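Local atomic coordinates of AT-less polyketide synthase (Streptomyces platensis subsp. rosaceus, PDB entry 4QYR), a protein that probably catalyses condensation steps of polyketide chain building, as the third ketosynthase domain of the synthase subunit MgsE, which takes part in antibiotic biosynthesis. Residues Asp7-Ala15 with Asp256-Gly264; Val119-His129 with Asn147-Ser157. All blocks are in the same frame, centred on the assembly; numbering follows the deposited sequence.

Contact 1 of 2, residues Asp7-Ala15 with Asp256-Gly264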
loop_
_atom_site.group_PDB
_atom_site.type_symbol
_atom_site.label_atom_id
_atom_site.label_comp_id
_atom_site.label_asym_id
_atom_site.label_seq_id
_atom_site.Cartn_x
_atom_site.Cartn_y
_atom_site.Cartn_z
ATOM N N ASP A 7 16.930 -13.656 12.439
ATOM C CA ASP A 7 18.002 -13.005 11.715
ATOM C C ASP A 7 17.456 -11.938 10.781
ATOM O O ASP A 7 16.241 -11.717 10.686
ATOM C CB ASP A 7 18.848 -14.026 10.928
ATOM C CG ASP A 7 18.013 -14.903 9.990
ATOM O OD1 ASP A 7 17.188 -15.703 10.488
ATOM O OD2 ASP A 7 18.187 -14.793 8.754
ATOM N N ALA A 8 18.384 -11.286 10.093
ATOM C CA ALA A 8 18.074 -10.156 9.259
ATOM C C ALA A 8 17.831 -10.581 7.819
ATOM O O ALA A 8 17.849 -11.769 7.490
ATOM C CB ALA A 8 19.183 -9.160 9.330
ATOM N N VAL A 9 17.614 -9.589 6.966
ATOM C CA VAL A 9 17.222 -9.842 5.599
ATOM C C VAL A 9 18.313 -9.432 4.624
ATOM O O VAL A 9 18.728 -8.274 4.573
ATOM C CB VAL A 9 15.926 -9.104 5.250
ATOM C CG1 VAL A 9 15.579 -9.340 3.813
ATOM C CG2 VAL A 9 14.824 -9.585 6.129
ATOM N N ALA A 10 18.778 -10.404 3.854
ATOM C CA ALA A 10 19.757 -10.153 2.822
ATOM C C ALA A 10 19.145 -9.489 1.589
ATOM O O ALA A 10 18.031 -9.810 1.180
ATOM C CB ALA A 10 20.421 -11.449 2.434
ATOM N N ILE A 11 19.875 -8.555 0.995
ATOM C CA ILE A 11 19.562 -8.129 -0.362
ATOM C C ILE A 11 20.410 -8.954 -1.312
ATOM O O ILE A 11 21.641 -8.814 -1.337
ATOM C CB ILE A 11 19.831 -6.632 -0.581
ATOM C CG1 ILE A 11 19.055 -5.819 0.451
ATOM C CG2 ILE A 11 19.497 -6.222 -2.021
ATOM C CD1 ILE A 11 19.200 -4.351 0.303
ATOM N N VAL A 12 19.753 -9.808 -2.090
ATOM C CA VAL A 12 20.454 -10.819 -2.876
ATOM C C VAL A 12 20.487 -10.566 -4.368
ATOM O O VAL A 12 21.044 -11.375 -5.112
ATOM C CB VAL A 12 19.822 -12.204 -2.701
ATOM C CG1 VAL A 12 19.875 -12.652 -1.255
ATOM C CG2 VAL A 12 18.399 -12.168 -3.217
ATOM N N GLY A 13 19.868 -9.484 -4.816
ATOM C CA GLY A 13 19.889 -9.164 -6.233
ATOM C C GLY A 13 19.403 -7.759 -6.421
ATOM O O GLY A 13 18.583 -7.270 -5.631
ATOM N N ALA A 14 19.891 -7.092 -7.457
ATOM C CA ALA A 14 19.527 -5.694 -7.618
ATOM C C ALA A 14 19.625 -5.200 -9.039
ATOM O O ALA A 14 20.429 -5.702 -9.835
ATOM C CB ALA A 14 20.387 -4.841 -6.723
ATOM N N ALA A 15 18.813 -4.199 -9.356
ATOM C CA ALA A 15 18.891 -3.541 -10.658
ATOM C C ALA A 15 18.322 -2.139 -10.595
ATOM O O ALA A 15 17.423 -1.854 -9.791
ATOM C CB ALA A 15 18.159 -4.345 -11.711
ATOM N N ASP A 256 23.856 -17.359 -2.139
ATOM C CA ASP A 256 23.451 -16.212 -2.937
ATOM C C ASP A 256 24.534 -15.130 -2.843
ATOM O O ASP A 256 25.290 -15.081 -1.865
ATOM C CB ASP A 256 22.101 -15.650 -2.473
ATOM C CG ASP A 256 20.938 -16.630 -2.664
ATOM O OD1 ASP A 256 20.523 -16.884 -3.817
ATOM O OD2 ASP A 256 20.404 -17.124 -1.646
ATOM N N ALA A 257 24.611 -14.268 -3.857
ATOM C CA ALA A 257 25.565 -13.159 -3.860
ATOM C C ALA A 257 24.973 -11.917 -3.182
ATOM O O ALA A 257 24.229 -11.152 -3.793
ATOM C CB ALA A 257 25.978 -12.838 -5.264
ATOM N N ILE A 258 25.322 -11.716 -1.917
ATOM C CA ILE A 258 24.667 -10.710 -1.092
ATOM C C ILE A 258 25.203 -9.293 -1.301
ATOM O O ILE A 258 26.415 -9.056 -1.279
ATOM C CB ILE A 258 24.785 -11.096 0.387
ATOM C CG1 ILE A 258 24.162 -12.479 0.593
ATOM C CG2 ILE A 258 24.126 -10.070 1.249
ATOM C CD1 ILE A 258 24.305 -13.028 1.966
ATOM N N TRP A 259 24.283 -8.359 -1.521
ATOM C CA TRP A 259 24.637 -6.966 -1.702
ATOM C C TRP A 259 24.816 -6.290 -0.358
ATOM O O TRP A 259 25.681 -5.424 -0.186
ATOM C CB TRP A 259 23.565 -6.234 -2.478
ATOM C CG TRP A 259 23.580 -6.474 -3.921
ATOM C CD1 TRP A 259 23.077 -7.552 -4.575
ATOM C CD2 TRP A 259 24.084 -5.596 -4.921
ATOM N NE1 TRP A 259 23.257 -7.412 -5.927
ATOM C CE2 TRP A 259 23.873 -6.217 -6.166
ATOM C CE3 TRP A 259 24.703 -4.349 -4.883
ATOM C CZ2 TRP A 259 24.261 -5.641 -7.360
ATOM C CZ3 TRP A 259 25.097 -3.774 -6.074
ATOM C CH2 TRP A 259 24.869 -4.418 -7.297
ATOM N N GLY A 260 23.972 -6.685 0.586
ATOM C CA GLY A 260 23.956 -6.093 1.903
ATOM C C GLY A 260 22.901 -6.728 2.782
ATOM O O GLY A 260 22.078 -7.525 2.335
ATOM N N VAL A 261 22.928 -6.364 4.049
ATOM C CA VAL A 261 21.975 -6.863 5.008
ATOM C C VAL A 261 21.160 -5.697 5.547
ATOM O O VAL A 261 21.711 -4.625 5.799
ATOM C CB VAL A 261 22.691 -7.579 6.156
ATOM C CG1 VAL A 261 21.717 -7.994 7.239
ATOM C CG2 VAL A 261 23.436 -8.772 5.629
ATOM N N VAL A 262 19.853 -5.892 5.707
ATOM C CA VAL A 262 19.025 -4.909 6.392
ATOM C C VAL A 262 18.956 -5.202 7.880
ATOM O O VAL A 262 18.294 -6.159 8.291
ATOM C CB VAL A 262 17.624 -4.900 5.842
ATOM C CG1 VAL A 262 16.797 -3.821 6.540
ATOM C CG2 VAL A 262 17.677 -4.711 4.348
ATOM N N ARG A 263 19.644 -4.392 8.682
ATOM C CA ARG A 263 19.734 -4.624 10.127
ATOM C C ARG A 263 18.544 -4.047 10.879
ATOM O O ARG A 263 18.058 -4.641 11.833
ATOM C CB ARG A 263 21.029 -4.036 10.693
ATOM C CG ARG A 263 22.254 -4.930 10.541
ATOM C CD ARG A 263 22.106 -6.257 11.284
ATOM N NE ARG A 263 23.094 -7.231 10.821
ATOM C CZ ARG A 263 22.998 -8.539 11.028
ATOM N NH1 ARG A 263 23.933 -9.368 10.566
ATOM N NH2 ARG A 263 21.948 -9.021 11.689
ATOM N N GLY A 264 18.083 -2.884 10.442
ATOM C CA GLY A 264 16.919 -2.262 11.034
ATOM C C GLY A 264 16.123 -1.456 10.035
ATOM O O GLY A 264 16.601 -1.121 8.950
#

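Contact 2 of 2, residues Val119-His129 with Asn147-Ser157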
loop_
_atom_site.group_PDB
_atom_site.type_symbol
_atom_site.label_atom_id
_atom_site.label_comp_id
_atom_site.label_asym_id
_atom_site.label_seq_id
_atom_site.Cartn_x
_atom_site.Cartn_y
_atom_site.Cartn_z
ATOM N N VAL A 119 5.580 -9.088 -3.461
ATOM C CA VAL A 119 5.977 -8.058 -4.396
ATOM C C VAL A 119 5.434 -6.725 -3.925
ATOM O O VAL A 119 4.224 -6.547 -3.844
ATOM C CB VAL A 119 5.453 -8.341 -5.799
ATOM C CG1 VAL A 119 5.722 -7.143 -6.699
ATOM C CG2 VAL A 119 6.061 -9.643 -6.354
ATOM N N TYR A 120 6.336 -5.801 -3.606
ATOM C CA TYR A 120 5.976 -4.498 -3.036
ATOM C C TYR A 120 6.664 -3.416 -3.830
ATOM O O TYR A 120 7.877 -3.278 -3.764
ATOM C CB TYR A 120 6.381 -4.414 -1.574
ATOM C CG TYR A 120 6.003 -5.634 -0.781
ATOM C CD1 TYR A 120 4.884 -5.642 0.036
ATOM C CD2 TYR A 120 6.775 -6.785 -0.845
ATOM C CE1 TYR A 120 4.550 -6.765 0.778
ATOM C CE2 TYR A 120 6.457 -7.906 -0.117
ATOM C CZ TYR A 120 5.349 -7.902 0.694
ATOM O OH TYR A 120 5.052 -9.053 1.400
ATOM N N PHE A 121 5.908 -2.656 -4.599
ATOM C CA PHE A 121 6.538 -1.764 -5.555
ATOM C C PHE A 121 5.993 -0.341 -5.393
ATOM O O PHE A 121 4.780 -0.123 -5.385
ATOM C CB PHE A 121 6.300 -2.284 -6.961
ATOM C CG PHE A 121 7.401 -1.987 -7.905
ATOM C CD1 PHE A 121 8.309 -2.979 -8.256
ATOM C CD2 PHE A 121 7.540 -0.727 -8.463
ATOM C CE1 PHE A 121 9.353 -2.709 -9.141
ATOM C CE2 PHE A 121 8.582 -0.452 -9.353
ATOM C CZ PHE A 121 9.485 -1.441 -9.692
ATOM N N GLY A 122 6.885 0.632 -5.244
ATOM C CA GLY A 122 6.447 1.989 -4.974
ATOM C C GLY A 122 6.221 2.724 -6.267
ATOM O O GLY A 122 6.995 2.561 -7.213
ATOM N N VAL A 123 5.166 3.534 -6.306
ATOM C CA VAL A 123 4.766 4.258 -7.511
ATOM C C VAL A 123 3.778 5.339 -7.101
ATOM O O VAL A 123 2.947 5.100 -6.227
ATOM C CB VAL A 123 4.136 3.300 -8.540
ATOM C CG1 VAL A 123 3.032 2.497 -7.886
ATOM C CG2 VAL A 123 3.589 4.057 -9.722
ATOM N N SER A 124 3.853 6.524 -7.702
ATOM C CA SER A 124 2.974 7.620 -7.277
ATOM C C SER A 124 2.108 8.245 -8.364
ATOM O O SER A 124 0.937 8.517 -8.136
ATOM C CB SER A 124 3.796 8.726 -6.620
ATOM O OG SER A 124 4.362 8.257 -5.407
ATOM N N GLY A 125 2.659 8.488 -9.542
ATOM C CA GLY A 125 1.912 9.243 -10.524
ATOM C C GLY A 125 1.224 8.432 -11.587
ATOM O O GLY A 125 1.683 7.359 -11.948
ATOM N N SER A 126 0.111 8.949 -12.087
ATOM C CA SER A 126 -0.494 8.422 -13.302
ATOM C C SER A 126 -0.301 9.416 -14.439
ATOM O O SER A 126 -1.252 9.813 -15.104
ATOM C CB SER A 126 -1.978 8.131 -13.089
ATOM O OG SER A 126 -2.170 7.371 -11.914
ATOM N N ASP A 127 0.938 9.836 -14.642
ATOM C CA ASP A 127 1.223 10.843 -15.646
ATOM C C ASP A 127 0.775 10.393 -17.046
ATOM O O ASP A 127 0.184 11.170 -17.779
ATOM C CB ASP A 127 2.716 11.184 -15.647
ATOM C CG ASP A 127 3.121 12.091 -14.484
ATOM O OD1 ASP A 127 2.365 12.183 -13.480
ATOM O OD2 ASP A 127 4.201 12.724 -14.584
ATOM N N TYR A 128 1.033 9.137 -17.405
ATOM C CA TYR A 128 0.735 8.641 -18.751
ATOM C C TYR A 128 -0.736 8.684 -19.092
ATOM O O TYR A 128 -1.112 8.981 -20.225
ATOM C CB TYR A 128 1.222 7.210 -18.908
ATOM C CG TYR A 128 1.341 6.719 -20.332
ATOM C CD1 TYR A 128 2.169 7.362 -21.239
ATOM C CD2 TYR A 128 0.683 5.571 -20.752
ATOM C CE1 TYR A 128 2.305 6.908 -22.536
ATOM C CE2 TYR A 128 0.815 5.105 -22.051
ATOM C CZ TYR A 128 1.630 5.780 -22.935
ATOM O OH TYR A 128 1.782 5.335 -24.226
ATOM N N HIS A 129 -1.563 8.361 -18.104
ATOM C CA HIS A 129 -3.000 8.273 -18.292
ATOM C C HIS A 129 -3.529 9.649 -18.591
ATOM O O HIS A 129 -4.457 9.802 -19.382
ATOM C CB HIS A 129 -3.665 7.693 -17.056
ATOM C CG HIS A 129 -5.047 7.173 -17.287
ATOM N ND1 HIS A 129 -5.797 7.501 -18.398
ATOM C CD2 HIS A 129 -5.816 6.339 -16.545
ATOM C CE1 HIS A 129 -6.966 6.889 -18.334
ATOM N NE2 HIS A 129 -7.001 6.176 -17.220
ATOM N N ASN A 147 -3.007 1.221 -16.450
ATOM C CA ASN A 147 -2.755 2.410 -15.677
ATOM C C ASN A 147 -3.146 2.368 -14.225
ATOM O O ASN A 147 -2.854 3.301 -13.496
ATOM C CB ASN A 147 -3.436 3.572 -16.354
ATOM C CG ASN A 147 -2.705 3.984 -17.586
ATOM O OD1 ASN A 147 -1.686 4.679 -17.498
ATOM N ND2 ASN A 147 -3.173 3.517 -18.750
ATOM N N ALA A 148 -3.781 1.295 -13.792
ATOM C CA ALA A 148 -4.069 1.131 -12.379
ATOM C C ALA A 148 -2.783 0.775 -11.623
ATOM O O ALA A 148 -2.012 -0.074 -12.071
ATOM C CB ALA A 148 -5.119 0.070 -12.193
ATOM N N HIS A 149 -2.537 1.415 -10.483
ATOM C CA HIS A 149 -1.293 1.149 -9.751
ATOM C C HIS A 149 -1.205 -0.298 -9.276
ATOM O O HIS A 149 -0.123 -0.889 -9.234
ATOM C CB HIS A 149 -1.155 2.079 -8.556
ATOM C CG HIS A 149 -0.835 3.493 -8.923
ATOM N ND1 HIS A 149 -0.374 3.849 -10.170
ATOM C CD2 HIS A 149 -0.915 4.640 -8.208
ATOM C CE1 HIS A 149 -0.183 5.156 -10.208
ATOM N NE2 HIS A 149 -0.504 5.659 -9.031
ATOM N N SER A 150 -2.346 -0.854 -8.898
ATOM C CA SER A 150 -2.423 -2.257 -8.530
ATOM C C SER A 150 -1.835 -3.154 -9.600
ATOM O O SER A 150 -1.189 -4.155 -9.302
ATOM C CB SER A 150 -3.867 -2.656 -8.282
ATOM O OG SER A 150 -4.715 -1.948 -9.170
HETATM N N MSE A 151 -2.044 -2.789 -10.855
HETATM C CA MSE A 151 -1.581 -3.642 -11.936
HETATM C C MSE A 151 -0.076 -3.686 -12.019
HETATM O O MSE A 151 0.507 -4.727 -12.335
HETATM C CB MSE A 151 -2.174 -3.201 -13.270
HETATM C CG MSE A 151 -3.554 -3.806 -13.503
HETATM SE SE MSE A 151 -3.534 -5.753 -13.274
HETATM C CE MSE A 151 -5.441 -6.019 -13.228
ATOM N N LEU A 152 0.556 -2.566 -11.713
ATOM C CA LEU A 152 1.997 -2.533 -11.677
ATOM C C LEU A 152 2.524 -3.712 -10.862
ATOM O O LEU A 152 3.391 -4.445 -11.318
ATOM C CB LEU A 152 2.484 -1.218 -11.096
ATOM C CG LEU A 152 3.962 -0.892 -11.273
ATOM C CD1 LEU A 152 4.134 0.599 -11.122
ATOM C CD2 LEU A 152 4.787 -1.591 -10.258
ATOM N N ALA A 153 1.979 -3.906 -9.667
ATOM C CA ALA A 153 2.439 -4.984 -8.802
ATOM C C ALA A 153 1.890 -6.322 -9.271
ATOM O O ALA A 153 2.642 -7.276 -9.438
ATOM C CB ALA A 153 2.037 -4.718 -7.348
ATOM N N ASN A 154 0.582 -6.393 -9.493
ATOM C CA ASN A 154 -0.047 -7.675 -9.778
ATOM C C ASN A 154 0.458 -8.298 -11.085
ATOM O O ASN A 154 0.651 -9.511 -11.177
ATOM C CB ASN A 154 -1.575 -7.530 -9.821
ATOM C CG ASN A 154 -2.166 -7.027 -8.499
ATOM O OD1 ASN A 154 -1.568 -7.159 -7.431
ATOM N ND2 ASN A 154 -3.359 -6.465 -8.574
ATOM N N ARG A 155 0.695 -7.474 -12.092
ATOM C CA ARG A 155 1.207 -8.003 -13.350
ATOM C C ARG A 155 2.560 -8.695 -13.098
ATOM O O ARG A 155 2.889 -9.692 -13.741
ATOM C CB ARG A 155 1.318 -6.890 -14.396
ATOM C CG ARG A 155 1.958 -7.298 -15.696
ATOM C CD ARG A 155 1.377 -6.529 -16.868
ATOM N NE ARG A 155 0.891 -5.210 -16.464
ATOM C CZ ARG A 155 -0.168 -4.613 -17.008
ATOM N NH1 ARG A 155 -0.867 -5.217 -17.975
ATOM N NH2 ARG A 155 -0.540 -3.419 -16.580
ATOM N N ILE A 156 3.328 -8.198 -12.138
ATOM C CA ILE A 156 4.610 -8.818 -11.826
ATOM C C ILE A 156 4.402 -10.178 -11.188
ATOM O O ILE A 156 5.027 -11.154 -11.579
ATOM C CB ILE A 156 5.461 -7.945 -10.887
ATOM C CG1 ILE A 156 6.058 -6.769 -11.664
ATOM C CG2 ILE A 156 6.594 -8.755 -10.280
ATOM C CD1 ILE A 156 6.377 -5.549 -10.786
ATOM N N SER A 157 3.517 -10.236 -10.203
ATOM C CA SER A 157 3.180 -11.504 -9.582
ATOM C C SER A 157 2.608 -12.449 -10.624
ATOM O O SER A 157 2.885 -13.642 -10.584
ATOM C CB SER A 157 2.200 -11.306 -8.435
ATOM O OG SER A 157 2.796 -10.535 -7.402
HETATM O O HOH W 1 -0.615 6.526 -15.944
#

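Contact 1 of 2, residues Asp7-Ala15 with Asp256-Gly264
Ala-8 meets Val-261 at one end of this antiparallel strand pairing, CB against CG1 at 3.5 Å; its small methyl also lies near the Arg-263 guanidinium, whose NE is engaged in a salt bridge to Glu-435. Val-9 O accepts from Val-262 N at 2.9 Å, the donor tilted 21° from the carbonyl plane. Ala-10 and Val-261 form a non-hydrogen-bonded antiparallel pair, and the short Ala-10 CB accommodates Ile-258 CG2 at 4.1 Å. Ile-11 is gripped at both backbone ends: its N donates to Gly-260 O (2.8 Å) and its O receives Trp-259 N (2.7 Å) almost in line with C=O. The first torsion of Ile-11 (chi1 -56°) puts CG1 beside the backbone N, where it faces Val-262 CG2, and swings CG2 opposite that N, against Trp-259 CB. Val-12 CG1 lies against Asp-256 CB at 3.9 Å; the Asp-256 carboxylate itself bonds to Tyr-108. Finally Ala-14 lays CB over the indole face of Trp-259, 4.0 Å from the centroid of the five-membered ring, a CH-pi contact, and Asn-105 OD1 accepts from both Ala-14 N and Trp-259 NE1. Backbone bonds thus fix the register, small and branched apolar residues fill both faces, and the buried indole N-H is satisfied.

Contact 2 of 2, residues Val119-His129 with Asn147-Ser157
Segment 119-129 packs against helix 149-157 through Val-119, Phe-121 and Val-123, which meet Leu-152, Ile-156 and His-149 in a buried, mainly apolar layer inside a beta-alpha-beta crossover. The axes of strand 119-122 and helix 149-157 come within 8.3 Å, their N-to-C directions 145° apart. Val-119, Phe-121 and Val-123, every second residue, point toward the helix, and Leu-152 serves the last two: its CG lies anti to the backbone N (chi1 -167°), the Leu-152 and Val-123 side chains meet tip to tip, CD1 lying 3.7 Å from Val-123 CB, and CD2 abuts the Phe-121 ring near CD2. Ile-156 splits its work likewise, CD1 meeting Phe-121 CD1 at 4.1 Å and CG2 meeting Val-119 CG1 at 4.0 Å. At the helix start His-149 joins both kinds of chemistry: Val-123 CG2 sits over one face of the imidazole, 4.2 Å from its centroid, while NE2 gives a weak, bent bond to Ser-124 O (3.3 Å). An imidazole suits this place because its face takes a methyl and its rim a carbonyl. Asn-147 lies against His-129, its amide 35° from the ring plane, and a water bridges Asn-147 OD1 (2.6 Å) to His-129 N (3.0 Å); Asn-147 ND2 turns to Thr-143 O. Helix 90-106 also packs against this layer, touching Phe-121 through Val-99 and Val-123 through Gln-91. Strand 166-169 lies beside 117-122 and holds Ser-157 through Ser-166, and the second subunit reaches the helix, its Asp-170 packing on His-149 and its Phe-425 on Met-151.

In the fold
Both contacts are buried and reach one mixed sheet of the ketosynthase, yet they use it differently. Contact 1 joins two neighbouring strands near the middle of the sheet, far apart in sequence, so backbone bonds dominate and side chains add to them on either face. Contact 2 joins the strand and helix of a crossover toward one side of the sheet, close in sequence, where side chains carry the layer and polar links gather at the start of the helix. The centres of contacts 1 and 2 lie about 24 Å apart, their nearest atoms about 8 Å. Helix 90-106 touches residues of both. Only contact 2 meets the second subunit, its helix forming part of the dimer interface.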